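Local atomic coordinates of putative hemin ABC transport system, membrane protein (Burkholderia cenocepacia J2315, PDB entry 5B57), a protein that probably acts as the membrane-spanning permease subunit of an ABC importer, carrying heme across the bacterial cell membrane. Residues 182-187 / 197-202; 123-128 / 137-142; 152-157 / 219-224; 250-255 / 298-303. All coordinates share one frame; numbering follows the deposited sequence.

In the fold
All four contacts are apolar and hold helices of one FecCD-type permease together, with no hydrogen bond across any of them. Contact 4 lies nearest the middle, its centre about 8 Å from the centre of the chain, and contact 2 at about 10 Å; they touch where V141 meets V298 and G299. Contacts 1 and 3, centred about 21 and 26 Å away, remain largely buried, though V220 of contact 3 is exposed; both reach the second subunit and share helix 196-220. Contacts 2 and 3 share helix 141-154. Contacts 1 and 2 touch, L200 against L138. Contacts 1 and 4 pair helices through an alanine (A202, A300) set against larger side chains; contacts 2 and 3 involve turns, with polar groups near contact 3.

Contact 1: 182-187 / 197-202; sequences ALVYRL and PLLLLA
V184 and A202 mark the closest backbone approach of two helical segments, 182-187 and 197-202, whose axes come within 8.4 Å at 129° between their N-to-C directions, so the two segments run in opposed directions but at a marked slant. The methyl of A202 fills the middle. Its CB lies 3.6 Å from the carbonyl O of V184 and 3.8 Å from V184 CG1, and on another side it meets L187 CB at 3.9 Å. So small a residue suits this place, because it lets the opposite backbone come close. V184 sends CG1 across the gap by setting it opposite its own backbone N (chi1 171°), and the same methyl rests 3.8 Å from L199 O. The isobutyl group of L199 lies alongside, with its CG 4.5 Å from V184 CG1. These helices, 168-188 and 196-220, follow each other in the chain and form a helical hairpin of the FecCD permease fold, both predicted to span the membrane. I206, further along helix 196-220, touches both V184 and L187, and L291 of helix 283-305 packs on L199. From the second subunit, L376 covers A202, while R380 of that subunit makes a weak hydrogen bond to the carbonyl O of L187.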
loop_
_atom_site.group_PDB
_atom_site.type_symbol
_atom_site.label_atom_id
_atom_site.label_comp_id
_atom_site.label_asym_id
_atom_site.label_seq_id
_atom_site.Cartn_x
_atom_site.Cartn_y
_atom_site.Cartn_z
ATOM N N ALA A 182 -12.274 9.038 19.436
ATOM C CA ALA A 182 -12.830 7.883 20.138
ATOM C C ALA A 182 -13.917 7.177 19.320
ATOM O O ALA A 182 -14.043 5.942 19.377
ATOM C CB ALA A 182 -13.385 8.316 21.494
ATOM N N LEU A 183 -14.717 7.939 18.564
ATOM C CA LEU A 183 -15.739 7.317 17.738
ATOM C C LEU A 183 -15.103 6.485 16.631
ATOM O O LEU A 183 -15.517 5.347 16.395
ATOM C CB LEU A 183 -16.682 8.385 17.181
ATOM C CG LEU A 183 -17.601 8.094 15.980
ATOM C CD1 LEU A 183 -18.542 6.914 16.225
ATOM C CD2 LEU A 183 -18.385 9.330 15.548
ATOM N N VAL A 184 -14.056 7.013 15.982
ATOM C CA VAL A 184 -13.357 6.274 14.927
ATOM C C VAL A 184 -12.782 4.968 15.467
ATOM O O VAL A 184 -12.872 3.922 14.821
ATOM C CB VAL A 184 -12.266 7.155 14.288
ATOM C CG1 VAL A 184 -11.394 6.332 13.344
ATOM C CG2 VAL A 184 -12.900 8.252 13.518
ATOM N N TYR A 185 -12.197 5.007 16.666
ATOM C CA TYR A 185 -11.689 3.793 17.292
ATOM C C TYR A 185 -12.791 2.752 17.484
ATOM O O TYR A 185 -12.620 1.585 17.125
ATOM C CB TYR A 185 -11.034 4.125 18.631
ATOM C CG TYR A 185 -10.469 2.900 19.312
ATOM C CD1 TYR A 185 -9.206 2.423 18.991
ATOM C CD2 TYR A 185 -11.208 2.197 20.249
ATOM C CE1 TYR A 185 -8.688 1.282 19.602
ATOM C CE2 TYR A 185 -10.698 1.058 20.860
ATOM C CZ TYR A 185 -9.438 0.602 20.531
ATOM O OH TYR A 185 -8.911 -0.530 21.128
ATOM N N ARG A 186 -13.930 3.149 18.058
ATOM C CA ARG A 186 -15.000 2.174 18.273
ATOM C C ARG A 186 -15.485 1.554 16.964
ATOM O O ARG A 186 -15.784 0.352 16.920
ATOM C CB ARG A 186 -16.168 2.811 19.020
ATOM C CG ARG A 186 -16.374 2.223 20.411
ATOM C CD ARG A 186 -16.809 0.742 20.382
ATOM N NE ARG A 186 -18.220 0.577 20.007
ATOM C CZ ARG A 186 -19.256 0.614 20.855
ATOM N NH1 ARG A 186 -19.078 0.809 22.159
ATOM N NH2 ARG A 186 -20.489 0.460 20.391
ATOM N N LEU A 187 -15.569 2.350 15.884
ATOM C CA LEU A 187 -16.080 1.826 14.613
ATOM C C LEU A 187 -15.149 0.774 14.019
ATOM O O LEU A 187 -15.611 -0.172 13.358
ATOM C CB LEU A 187 -16.294 2.960 13.607
ATOM C CG LEU A 187 -17.457 3.938 13.812
ATOM C CD1 LEU A 187 -17.541 4.826 12.599
ATOM C CD2 LEU A 187 -18.813 3.267 14.077
ATOM N N PRO A 197 -5.890 -1.268 8.931
ATOM C CA PRO A 197 -6.680 -0.897 7.732
ATOM C C PRO A 197 -8.093 -0.428 8.032
ATOM O O PRO A 197 -8.549 0.532 7.401
ATOM C CB PRO A 197 -6.692 -2.186 6.892
ATOM C CG PRO A 197 -5.795 -3.164 7.612
ATOM C CD PRO A 197 -5.018 -2.416 8.661
ATOM N N LEU A 198 -8.794 -1.067 8.986
ATOM C CA LEU A 198 -10.160 -0.654 9.315
ATOM C C LEU A 198 -10.175 0.688 10.037
ATOM O O LEU A 198 -11.031 1.533 9.766
ATOM C CB LEU A 198 -10.865 -1.724 10.161
ATOM C CG LEU A 198 -11.114 -3.136 9.577
ATOM C CD1 LEU A 198 -11.964 -3.972 10.488
ATOM C CD2 LEU A 198 -11.760 -3.089 8.214
ATOM N N LEU A 199 -9.223 0.921 10.939
ATOM C CA LEU A 199 -9.108 2.249 11.535
ATOM C C LEU A 199 -9.007 3.325 10.468
ATOM O O LEU A 199 -9.603 4.397 10.594
ATOM C CB LEU A 199 -7.894 2.314 12.453
ATOM C CG LEU A 199 -7.835 3.648 13.168
ATOM C CD1 LEU A 199 -7.513 3.393 14.597
ATOM C CD2 LEU A 199 -6.778 4.512 12.549
ATOM N N LEU A 200 -8.255 3.054 9.404
ATOM C CA LEU A 200 -8.137 4.027 8.324
ATOM C C LEU A 200 -9.458 4.180 7.587
ATOM O O LEU A 200 -9.804 5.286 7.153
ATOM C CB LEU A 200 -7.016 3.612 7.370
ATOM C CG LEU A 200 -5.606 3.763 7.941
ATOM C CD1 LEU A 200 -4.568 3.341 6.904
ATOM C CD2 LEU A 200 -5.368 5.208 8.445
ATOM N N LEU A 201 -10.228 3.087 7.467
ATOM C CA LEU A 201 -11.521 3.153 6.783
ATOM C C LEU A 201 -12.578 3.875 7.631
ATOM O O LEU A 201 -13.331 4.711 7.116
ATOM C CB LEU A 201 -11.974 1.742 6.405
ATOM C CG LEU A 201 -12.336 1.480 4.931
ATOM C CD1 LEU A 201 -11.303 2.017 3.946
ATOM C CD2 LEU A 201 -12.499 -0.004 4.702
ATOM N N ALA A 202 -12.650 3.589 8.930
ATOM C CA ALA A 202 -13.506 4.396 9.794
ATOM C C ALA A 202 -13.142 5.869 9.704
ATOM O O ALA A 202 -14.025 6.726 9.622
ATOM C CB ALA A 202 -13.405 3.917 11.243
#

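Contact 2: 123-128 / 137-142; sequences AAMQAL and GLVGVS
M125, near the end of helix 94-128, reaches across to L138 and V139 in the turn that leads into helix 141-154. The contact thus joins two consecutive helices of the FecCD permease fold through the connection between them, and one long side chain does the bridging: the nearest CA atoms, those of M125 and V139, are still 9.0 Å apart. A methionine suits such a span, being long, apolar and flexible. Its CG stands opposite the carbonyl carbon, and the chain then bends at both later torsions (chi2 -94°, chi3 -59°), turning the terminal methyl aside and presenting sulfur and methyl together. SD lies 3.7 Å from V139 CG2 and CE 3.9 Å from the same methyl, so V139 is met by both atoms of the thioether end. The side chains of M125 and V139 pass at a slant. L291 of helix 283-305 packs against both of them. G140 follows at the N-cap position of helix 141-154, with a positive phi of 140° at which a side chain would press on the preceding carbonyl O. L138 and V139 are poorly ordered, and small differences among these distances carry little weight. M125 CE also approaches L138 CB, at 4.2 Å.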
loop_
_atom_site.group_PDB
_atom_site.type_symbol
_atom_site.label_atom_id
_atom_site.label_comp_id
_atom_site.label_asym_id
_atom_site.label_seq_id
_atom_site.Cartn_x
_atom_site.Cartn_y
_atom_site.Cartn_z
ATOM N N ALA A 123 6.568 10.085 15.193
ATOM C CA ALA A 123 7.473 8.966 15.414
ATOM C C ALA A 123 6.725 7.742 15.939
ATOM O O ALA A 123 6.935 6.621 15.455
ATOM C CB ALA A 123 8.581 9.389 16.372
ATOM N N ALA A 124 5.823 7.942 16.906
ATOM C CA ALA A 124 5.070 6.816 17.438
ATOM C C ALA A 124 4.155 6.222 16.379
ATOM O O ALA A 124 4.174 5.008 16.136
ATOM C CB ALA A 124 4.269 7.238 18.669
ATOM N N MET A 125 3.364 7.066 15.711
ATOM C CA MET A 125 2.418 6.550 14.721
ATOM C C MET A 125 3.125 5.880 13.552
ATOM O O MET A 125 2.637 4.874 13.030
ATOM C CB MET A 125 1.523 7.665 14.223
ATOM C CG MET A 125 0.580 8.157 15.291
ATOM S SD MET A 125 -0.992 7.319 15.162
ATOM C CE MET A 125 -1.462 7.789 13.498
ATOM N N GLN A 126 4.276 6.416 13.122
ATOM C CA GLN A 126 4.985 5.797 12.004
ATOM C C GLN A 126 5.572 4.447 12.388
ATOM O O GLN A 126 5.640 3.528 11.558
ATOM C CB GLN A 126 6.070 6.732 11.507
ATOM C CG GLN A 126 5.480 7.839 10.698
ATOM C CD GLN A 126 6.249 9.128 10.807
ATOM O OE1 GLN A 126 7.456 9.180 10.537
ATOM N NE2 GLN A 126 5.552 10.190 11.188
ATOM N N ALA A 127 6.001 4.302 13.641
ATOM C CA ALA A 127 6.315 2.972 14.156
ATOM C C ALA A 127 5.062 2.113 14.187
ATOM O O ALA A 127 5.000 1.064 13.547
ATOM C CB ALA A 127 6.947 3.060 15.545
ATOM N N LEU A 128 4.032 2.580 14.886
ATOM C CA LEU A 128 2.793 1.820 15.009
ATOM C C LEU A 128 2.284 1.297 13.663
ATOM O O LEU A 128 1.857 0.143 13.565
ATOM C CB LEU A 128 1.733 2.687 15.680
ATOM C CG LEU A 128 0.404 1.971 15.852
ATOM C CD1 LEU A 128 0.566 1.037 16.985
ATOM C CD2 LEU A 128 -0.662 2.963 16.159
ATOM N N GLY A 137 -2.420 12.874 12.425
ATOM C CA GLY A 137 -3.809 13.258 12.216
ATOM C C GLY A 137 -4.743 12.073 12.203
ATOM O O GLY A 137 -5.751 12.058 12.921
ATOM N N LEU A 138 -4.392 11.046 11.415
ATOM C CA LEU A 138 -5.181 9.859 11.092
ATOM C C LEU A 138 -6.005 9.254 12.229
ATOM O O LEU A 138 -6.989 8.541 11.982
ATOM C CB LEU A 138 -4.252 8.770 10.559
ATOM C CG LEU A 138 -3.354 9.063 9.378
ATOM C CD1 LEU A 138 -2.639 7.774 9.012
ATOM C CD2 LEU A 138 -4.182 9.588 8.213
ATOM N N VAL A 139 -5.578 9.496 13.474
ATOM C CA VAL A 139 -6.296 8.981 14.639
ATOM C C VAL A 139 -7.763 9.388 14.587
ATOM O O VAL A 139 -8.661 8.581 14.849
ATOM C CB VAL A 139 -5.618 9.472 15.933
ATOM C CG1 VAL A 139 -6.329 8.904 17.152
ATOM C CG2 VAL A 139 -4.148 9.090 15.932
ATOM N N GLY A 140 -8.020 10.647 14.252
ATOM C CA GLY A 140 -9.354 11.197 14.157
ATOM C C GLY A 140 -9.352 12.592 14.733
ATOM O O GLY A 140 -10.227 13.403 14.451
ATOM N N VAL A 141 -8.296 12.896 15.484
ATOM C CA VAL A 141 -8.358 13.975 16.460
ATOM C C VAL A 141 -8.408 15.343 15.781
ATOM O O VAL A 141 -9.140 16.233 16.227
ATOM C CB VAL A 141 -7.177 13.851 17.442
ATOM C CG1 VAL A 141 -5.868 13.913 16.702
ATOM C CG2 VAL A 141 -7.240 14.901 18.476
ATOM N N SER A 142 -7.649 15.529 14.685
ATOM C CA SER A 142 -7.618 16.824 14.000
ATOM C C SER A 142 -9.011 17.250 13.551
ATOM O O SER A 142 -9.417 18.400 13.757
ATOM C CB SER A 142 -6.692 16.771 12.785
ATOM O OG SER A 142 -5.407 16.285 13.115
#

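Contact 3: 152-157 / 219-224; sequences LIVLGP and FVADDA
Apolar contact between 152-157 and 219-224 is carried by V154 against V220 and A221. V154 forks, each branch taking one partner: CG1 meets V220 CG1 at 3.6 Å, and CG2 meets the methyl of A221 at 3.9 Å. A beta-branched residue suits this role, since two methyls on one carbon can touch two neighbours at once. CG1 is set opposite the backbone N of V154 (chi1 176°), which leaves CG2 beside that N and directs the two methyls to different partners. In V220 the touching branch, CG1, instead sits between the backbone N and the carbonyl carbon (chi1 79°), and the two valine side chains slant past each other. A221 brings only a methyl, which allows its backbone near: the CA atoms of V154 and A221 are 5.8 Å apart. In the FecCD permease fold, this is where the end of helix 141-154 packs against the break between helices 196-220 and 223-234. L217 and L229, one from each of those helices, also pack on V154. Polar interactions lie beyond the valines, where the next helix starts. D222 caps the first turn of helix 223-234 with its side chain, and Q225 OE1 returns a bond to the backbone N of D222, a reciprocal pattern like that of a capping box. R227 of the second subunit donates to the carbonyl O of A221 and forms a long, weak ion pair with D223.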
loop_
_atom_site.group_PDB
_atom_site.type_symbol
_atom_site.label_atom_id
_atom_site.label_comp_id
_atom_site.label_asym_id
_atom_site.label_seq_id
_atom_site.Cartn_x
_atom_site.Cartn_y
_atom_site.Cartn_z
ATOM N N LEU A 152 -18.546 25.689 17.862
ATOM C CA LEU A 152 -18.596 26.765 18.843
ATOM C C LEU A 152 -18.560 28.142 18.193
ATOM O O LEU A 152 -19.314 29.033 18.600
ATOM C CB LEU A 152 -17.445 26.649 19.847
ATOM C CG LEU A 152 -17.450 27.842 20.839
ATOM C CD1 LEU A 152 -18.649 27.832 21.737
ATOM C CD2 LEU A 152 -16.230 27.915 21.698
ATOM N N ILE A 153 -17.680 28.355 17.214
ATOM C CA ILE A 153 -17.583 29.682 16.600
ATOM C C ILE A 153 -18.911 30.070 15.947
ATOM O O ILE A 153 -19.324 31.234 16.004
ATOM C CB ILE A 153 -16.411 29.731 15.599
ATOM C CG1 ILE A 153 -15.060 29.500 16.285
ATOM C CG2 ILE A 153 -16.415 31.026 14.783
ATOM C CD1 ILE A 153 -13.890 29.640 15.341
ATOM N N VAL A 154 -19.616 29.100 15.352
ATOM C CA VAL A 154 -20.798 29.388 14.538
ATOM C C VAL A 154 -22.094 29.321 15.339
ATOM O O VAL A 154 -23.030 30.083 15.059
ATOM C CB VAL A 154 -20.852 28.443 13.323
ATOM C CG1 VAL A 154 -22.143 28.674 12.516
ATOM C CG2 VAL A 154 -19.600 28.615 12.456
ATOM N N LEU A 155 -22.186 28.427 16.333
ATOM C CA LEU A 155 -23.356 28.403 17.200
ATOM C C LEU A 155 -23.076 29.098 18.521
ATOM O O LEU A 155 -23.144 28.451 19.575
ATOM C CB LEU A 155 -23.821 26.963 17.406
ATOM C CG LEU A 155 -24.077 26.257 16.065
ATOM C CD1 LEU A 155 -24.395 24.794 16.232
ATOM C CD2 LEU A 155 -25.173 26.947 15.265
ATOM N N GLY A 156 -22.767 30.404 18.500
ATOM C CA GLY A 156 -22.429 31.175 19.681
ATOM C C GLY A 156 -23.332 30.936 20.884
ATOM O O GLY A 156 -22.857 30.554 21.959
ATOM N N PRO A 157 -24.640 31.197 20.738
ATOM C CA PRO A 157 -25.662 30.750 21.705
ATOM C C PRO A 157 -25.726 29.220 21.833
ATOM O O PRO A 157 -25.086 28.653 22.730
ATOM C CB PRO A 157 -26.962 31.307 21.123
ATOM C CG PRO A 157 -26.529 32.500 20.293
ATOM C CD PRO A 157 -25.188 32.145 19.745
ATOM N N PHE A 219 -21.160 27.416 5.779
ATOM C CA PHE A 219 -22.211 27.954 4.919
ATOM C C PHE A 219 -23.104 28.936 5.658
ATOM O O PHE A 219 -23.441 30.006 5.133
ATOM C CB PHE A 219 -23.035 26.788 4.363
ATOM C CG PHE A 219 -24.322 27.186 3.686
ATOM C CD1 PHE A 219 -24.312 27.941 2.516
ATOM C CD2 PHE A 219 -25.538 26.752 4.193
ATOM C CE1 PHE A 219 -25.490 28.285 1.880
ATOM C CE2 PHE A 219 -26.726 27.092 3.568
ATOM C CZ PHE A 219 -26.706 27.861 2.410
ATOM N N VAL A 220 -23.479 28.603 6.893
ATOM C CA VAL A 220 -24.385 29.461 7.632
ATOM C C VAL A 220 -23.662 30.549 8.428
ATOM O O VAL A 220 -24.331 31.389 9.048
ATOM C CB VAL A 220 -25.278 28.588 8.532
ATOM C CG1 VAL A 220 -24.516 28.150 9.795
ATOM C CG2 VAL A 220 -26.581 29.316 8.849
ATOM N N ALA A 221 -22.324 30.589 8.399
ATOM C CA ALA A 221 -21.566 31.510 9.249
ATOM C C ALA A 221 -21.566 32.926 8.697
ATOM O O ALA A 221 -21.469 33.141 7.486
ATOM C CB ALA A 221 -20.121 31.039 9.409
ATOM N N ASP A 222 -21.667 33.900 9.598
ATOM C CA ASP A 222 -21.614 35.303 9.203
ATOM C C ASP A 222 -20.159 35.676 8.986
ATOM O O ASP A 222 -19.274 34.821 9.021
ATOM C CB ASP A 222 -22.311 36.196 10.231
ATOM C CG ASP A 222 -21.645 36.182 11.615
ATOM O OD1 ASP A 222 -20.407 36.078 11.702
ATOM O OD2 ASP A 222 -22.374 36.299 12.635
ATOM N N ASP A 223 -19.883 36.970 8.804
ATOM C CA ASP A 223 -18.539 37.386 8.402
ATOM C C ASP A 223 -17.525 37.188 9.521
ATOM O O ASP A 223 -16.409 36.721 9.265
ATOM C CB ASP A 223 -18.540 38.842 7.940
ATOM C CG ASP A 223 -19.086 39.009 6.530
ATOM O OD1 ASP A 223 -18.521 38.417 5.579
ATOM O OD2 ASP A 223 -20.091 39.736 6.379
ATOM N N ALA A 224 -17.890 37.533 10.764
ATOM C CA ALA A 224 -16.955 37.399 11.877
ATOM C C ALA A 224 -16.626 35.947 12.143
ATOM O O ALA A 224 -15.467 35.599 12.409
ATOM C CB ALA A 224 -17.525 38.016 13.145
#

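Contact 4: 250-255 / 298-303; sequences PCVALG and VGALVS
C251 and A300 meet through their beta carbons, CB to CB at 3.5 Å, at the point where the two backbones come nearest. The CA atoms of this pair are 6.3 Å apart. Both residues direct their beta carbons toward the opposite helix, and the small size of both suits such a close approach. Beside them V252 extends CG2 onto the branch point of L301, 3.7 Å from its CG and 3.8 Å from its CD2, with the two side chains at about a right angle; the same V252 methyl also reaches A300 CB at 4.2 Å. With CG1 anti to the backbone N (chi1 -180°), the other methyl of V252, CG2, is the one left to meet L301. The CB of L301 points neither at nor away from the other helix, but the length of leucine carries its branch point to V252 CG2.

The segments 250-255 and 298-303 run nearly antiparallel, at 151°, their axes coming within 8.6 Å; they lie on helices 242-260 and 283-305 of the FecCD permease fold, both predicted to span the membrane. The first is kinked at P250, whose ring nitrogen has no hydrogen to give to the turn before, and C251 follows directly. In the next shell F174 of helix 168-188 lies against both C251 and A300, and V114 of helix 94-128 packs on L301. A bound decyl maltoside touches A253, and the side chain of V252 lies about 5 Å from it. With no hydrogen bond across the interface, the fit of small and branched apolar groups sets the spacing, consistent with packing inside a membrane bundle.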
loop_
_atom_site.group_PDB
_atom_site.type_symbol
_atom_site.label_atom_id
_atom_site.label_comp_id
_atom_site.label_asym_id
_atom_site.label_seq_id
_atom_site.Cartn_x
_atom_site.Cartn_y
_atom_site.Cartn_z
ATOM N N PRO A 250 0.530 19.973 30.191
ATOM C CA PRO A 250 0.443 18.649 30.846
ATOM C C PRO A 250 -0.173 17.572 29.975
ATOM O O PRO A 250 0.283 16.419 30.005
ATOM C CB PRO A 250 -0.402 18.922 32.099
ATOM C CG PRO A 250 -1.022 20.243 31.884
ATOM C CD PRO A 250 -0.067 21.019 31.040
ATOM N N CYS A 251 -1.197 17.911 29.190
ATOM C CA CYS A 251 -1.670 16.989 28.166
ATOM C C CYS A 251 -0.524 16.506 27.284
ATOM O O CYS A 251 -0.261 15.303 27.181
ATOM C CB CYS A 251 -2.743 17.663 27.323
ATOM S SG CYS A 251 -4.330 17.742 28.122
ATOM N N VAL A 252 0.166 17.437 26.627
ATOM C CA VAL A 252 1.254 17.061 25.727
ATOM C C VAL A 252 2.315 16.277 26.478
ATOM O O VAL A 252 2.837 15.280 25.971
ATOM C CB VAL A 252 1.850 18.309 25.048
ATOM C CG1 VAL A 252 2.979 17.932 24.098
ATOM C CG2 VAL A 252 0.751 19.125 24.330
ATOM N N ALA A 253 2.636 16.687 27.707
ATOM C CA ALA A 253 3.648 15.938 28.450
ATOM C C ALA A 253 3.130 14.560 28.843
ATOM O O ALA A 253 3.888 13.583 28.825
ATOM C CB ALA A 253 4.111 16.718 29.676
ATOM N N LEU A 254 1.835 14.447 29.167
ATOM C CA LEU A 254 1.324 13.134 29.555
ATOM C C LEU A 254 1.222 12.194 28.348
ATOM O O LEU A 254 1.638 11.028 28.428
ATOM C CB LEU A 254 -0.012 13.265 30.283
ATOM C CG LEU A 254 -0.671 11.903 30.522
ATOM C CD1 LEU A 254 -0.076 11.148 31.706
ATOM C CD2 LEU A 254 -2.161 12.020 30.675
ATOM N N GLY A 255 0.696 12.675 27.215
ATOM C CA GLY A 255 0.909 11.957 25.964
ATOM C C GLY A 255 2.372 11.613 25.740
ATOM O O GLY A 255 2.710 10.485 25.383
ATOM N N VAL A 298 -1.976 15.535 20.410
ATOM C CA VAL A 298 -2.422 16.292 19.243
ATOM C C VAL A 298 -3.709 17.055 19.550
ATOM O O VAL A 298 -3.883 18.205 19.122
ATOM C CB VAL A 298 -2.589 15.349 18.038
ATOM C CG1 VAL A 298 -3.153 16.097 16.839
ATOM C CG2 VAL A 298 -1.269 14.713 17.697
ATOM N N GLY A 299 -4.639 16.436 20.282
ATOM C CA GLY A 299 -5.893 17.125 20.561
ATOM C C GLY A 299 -5.676 18.385 21.372
ATOM O O GLY A 299 -6.296 19.416 21.119
ATOM N N ALA A 300 -4.785 18.318 22.360
ATOM C CA ALA A 300 -4.404 19.511 23.094
ATOM C C ALA A 300 -3.809 20.567 22.179
ATOM O O ALA A 300 -4.048 21.759 22.386
ATOM C CB ALA A 300 -3.413 19.148 24.194
ATOM N N LEU A 301 -3.053 20.164 21.158
ATOM C CA LEU A 301 -2.271 21.134 20.388
ATOM C C LEU A 301 -3.104 21.823 19.321
ATOM O O LEU A 301 -3.059 23.051 19.183
ATOM C CB LEU A 301 -1.076 20.446 19.745
ATOM C CG LEU A 301 -0.047 20.117 20.805
ATOM C CD1 LEU A 301 1.029 19.155 20.281
ATOM C CD2 LEU A 301 0.534 21.435 21.268
ATOM N N VAL A 302 -3.835 21.040 18.530
ATOM C CA VAL A 302 -4.746 21.612 17.552
ATOM C C VAL A 302 -5.714 22.556 18.236
ATOM O O VAL A 302 -6.176 23.516 17.623
ATOM C CB VAL A 302 -5.472 20.483 16.799
ATOM C CG1 VAL A 302 -6.159 21.015 15.566
ATOM C CG2 VAL A 302 -4.482 19.444 16.396
ATOM N N SER A 303 -5.998 22.327 19.528
ATOM C CA SER A 303 -6.991 23.123 20.250
ATOM C C SER A 303 -6.599 24.577 20.342
ATOM O O SER A 303 -7.473 25.453 20.424
ATOM C CB SER A 303 -7.194 22.588 21.664
ATOM O OG SER A 303 -8.092 21.490 21.654
#